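Local coordinates for beta-lactamase Mb2281c (Mycobacterium bovis, PDB 3I7J), which probably acts as a serine hydrolase of the beta-lactamase family, cleaving a substrate whose identity is not established, at residues S115-F119 with G120-T124. Sequence-based numbering, arbitrary orientation.
Sequences SGIEF and GRYLT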
ATOM      1  N   SER A 115      21.080   7.420   2.496  1.00 14.41           N
ATOM      2  CA  SER A 115      21.208   6.778   3.797  1.00 16.42           C
ATOM      3  C   SER A 115      22.463   5.922   3.887  1.00 17.23           C
ATOM      4  O   SER A 115      22.942   5.624   4.980  1.00 15.27           O
ATOM      5  CB  SER A 115      19.996   5.885   4.068  1.00 18.43           C
ATOM      6  OG  SER A 115      20.046   4.711   3.268  1.00 17.17           O
ATOM      7  N   GLY A 116      22.978   5.511   2.735  1.00 18.69           N
ATOM      8  CA  GLY A 116      24.158   4.670   2.716  1.00 12.11           C
ATOM      9  C   GLY A 116      23.830   3.222   3.031  1.00 16.25           C
ATOM     10  O   GLY A 116      24.729   2.416   3.255  1.00 22.39           O
ATOM     11  N   ILE A 117      22.544   2.881   3.039  1.00 14.13           N
ATOM     12  CA  ILE A 117      22.120   1.516   3.334  1.00 11.34           C
ATOM     13  C   ILE A 117      21.362   0.876   2.172  1.00 11.95           C
ATOM     14  O   ILE A 117      20.498   1.508   1.566  1.00 12.36           O
ATOM     15  CB  ILE A 117      21.217   1.493   4.574  1.00 11.95           C
ATOM     16  CG1 ILE A 117      21.946   2.159   5.745  1.00 16.30           C
ATOM     17  CG2 ILE A 117      20.833   0.063   4.912  1.00  7.58           C
ATOM     18  CD1 ILE A 117      21.106   2.291   6.998  1.00 17.92           C
ATOM     19  N   GLU A 118      21.681  -0.380   1.863  1.00 22.37           N
ATOM     20  CA  GLU A 118      21.005  -1.075   0.767  1.00 20.49           C
ATOM     21  C   GLU A 118      19.509  -1.032   1.070  1.00 19.87           C
ATOM     22  O   GLU A 118      19.083  -1.374   2.176  1.00 20.11           O
ATOM     23  CB  GLU A 118      21.522  -2.512   0.655  1.00 19.47           C
ATOM     24  CG  GLU A 118      21.007  -3.248  -0.572  1.00 25.33           C
ATOM     25  CD  GLU A 118      19.693  -3.936  -0.312  1.00 22.75           C
ATOM     26  OE1 GLU A 118      18.877  -4.064  -1.252  1.00 27.65           O
ATOM     27  OE2 GLU A 118      19.484  -4.363   0.843  1.00 28.65           O
ATOM     28  N   PHE A 119      18.709  -0.617   0.091  1.00 16.10           N
ATOM     29  CA  PHE A 119      17.282  -0.473   0.338  1.00 21.33           C
ATOM     30  C   PHE A 119      16.555  -1.645   0.976  1.00 15.70           C
ATOM     31  O   PHE A 119      15.737  -1.441   1.868  1.00 18.84           O
ATOM     32  CB  PHE A 119      16.517  -0.057  -0.919  1.00 18.75           C
ATOM     33  CG  PHE A 119      15.122   0.409  -0.614  1.00 16.28           C
ATOM     34  CD1 PHE A 119      14.915   1.615   0.046  1.00 14.05           C
ATOM     35  CD2 PHE A 119      14.029  -0.403  -0.878  1.00 20.35           C
ATOM     36  CE1 PHE A 119      13.639   1.999   0.446  1.00 12.92           C
ATOM     37  CE2 PHE A 119      12.748  -0.031  -0.481  1.00 16.81           C
ATOM     38  CZ  PHE A 119      12.558   1.171   0.183  1.00 18.50           C
ATOM     39  N   GLY A 120      16.823  -2.861   0.517  1.00 15.96           N
ATOM     40  CA  GLY A 120      16.164  -4.006   1.114  1.00 17.26           C
ATOM     41  C   GLY A 120      16.470  -4.059   2.601  1.00 14.41           C
ATOM     42  O   GLY A 120      15.591  -4.313   3.423  1.00 12.49           O
ATOM     43  N   ARG A 121      17.727  -3.808   2.948  1.00 17.08           N
ATOM     44  CA  ARG A 121      18.146  -3.820   4.339  1.00 15.35           C
ATOM     45  C   ARG A 121      17.583  -2.616   5.073  1.00 10.98           C
ATOM     46  O   ARG A 121      17.274  -2.701   6.256  1.00 21.02           O
ATOM     47  CB  ARG A 121      19.675  -3.825   4.429  1.00 20.83           C
ATOM     48  CG  ARG A 121      20.227  -3.680   5.834  1.00 22.88           C
ATOM     49  CD  ARG A 121      21.741  -3.589   5.796  1.00 33.22           C
ATOM     50  NE  ARG A 121      22.322  -3.373   7.115  1.00 35.26           N
ATOM     51  CZ  ARG A 121      23.629  -3.304   7.352  1.00 35.59           C
ATOM     52  NH1 ARG A 121      24.490  -3.432   6.350  1.00 42.25           N
ATOM     53  NH2 ARG A 121      24.077  -3.121   8.589  1.00 37.73           N
ATOM     54  N   TYR A 122      17.444  -1.494   4.375  1.00 10.93           N
ATOM     55  CA  TYR A 122      16.899  -0.300   5.001  1.00 11.94           C
ATOM     56  C   TYR A 122      15.440  -0.544   5.381  1.00 15.09           C
ATOM     57  O   TYR A 122      14.990  -0.140   6.457  1.00 11.71           O
ATOM     58  CB  TYR A 122      16.977   0.905   4.060  1.00 11.22           C
ATOM     59  CG  TYR A 122      16.506   2.180   4.725  1.00 13.12           C
ATOM     60  CD1 TYR A 122      17.386   2.958   5.479  1.00 13.85           C
ATOM     61  CD2 TYR A 122      15.158   2.556   4.685  1.00  7.09           C
ATOM     62  CE1 TYR A 122      16.940   4.069   6.182  1.00  6.88           C
ATOM     63  CE2 TYR A 122      14.701   3.669   5.386  1.00  4.38           C
ATOM     64  CZ  TYR A 122      15.599   4.416   6.135  1.00 11.10           C
ATOM     65  OH  TYR A 122      15.160   5.492   6.859  1.00 13.96           O
ATOM     66  N   LEU A 123      14.699  -1.196   4.488  1.00 20.07           N
ATOM     67  CA  LEU A 123      13.290  -1.505   4.741  1.00 22.89           C
ATOM     68  C   LEU A 123      13.146  -2.331   6.014  1.00 19.79           C
ATOM     69  O   LEU A 123      12.302  -2.047   6.865  1.00 18.14           O
ATOM     70  CB  LEU A 123      12.697  -2.288   3.559  1.00 17.60           C
ATOM     71  CG  LEU A 123      11.337  -2.964   3.803  1.00 17.24           C
ATOM     72  CD1 LEU A 123      10.301  -1.928   4.228  1.00 18.70           C
ATOM     73  CD2 LEU A 123      10.892  -3.670   2.535  1.00 16.74           C
ATOM     74  N   THR A 124      13.983  -3.355   6.131  1.00 16.08           N
ATOM     75  CA  THR A 124      13.970  -4.250   7.281  1.00 16.06           C
ATOM     76  C   THR A 124      14.232  -3.509   8.589  1.00 19.56           C
ATOM     77  O   THR A 124      13.460  -3.624   9.535  1.00 23.70           O
ATOM     78  CB  THR A 124      15.033  -5.360   7.118  1.00 14.19           C
ATOM     79  OG1 THR A 124      14.777  -6.095   5.916  1.00 17.77           O
ATOM     80  CG2 THR A 124      15.012  -6.313   8.303  1.00 15.51           C
TER
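Glu-118 folds back on the helix it precedes: CG lies trans to the backbone N, and the chain then bends at chi2 (-88°). This sets the carboxylate beside the second and third N-H groups of the helix. OE1 accepts from Gly-120 N at 3.0 Å and OE2 from Arg-121 N at 2.8 Å. Both donors stand above the carboxylate plane, the first 52° out of it. Glu-118 is thus the N-cap, with one bond to each oxygen. The positive end of the helix dipole would be expected to stabilise its negative charge. Glu-118 O starts the helical bonding by accepting from Tyr-122 N at 2.7 Å, and Phe-119 O accepts from Leu-123 N.

Ile-117 leans over the first turn. Its CG2 lies 4.0 Å from Tyr-122 CB and also touches CG and CD of the extended Arg-121. The Ile-117 and Arg-121 side chains cross at about a right angle. The Ile-117 CD1 meets the edge of the Tyr-122 ring at CD1, 4.1 Å away. Ser-115 OG accepts from Ile-117 N in an ST turn, and also bonds Val-111 O. Arg-121 NE pairs with Glu-125, not Glu-118.

Residues 116-118 link helix 101-115 to helix 119-131. Tyr-122 packs on helix 42-56, where its OH bonds Glu-56, and on Val-111. Phe-119 fits among Val-46, Ala-108 and Leu-138 of strand 137-138.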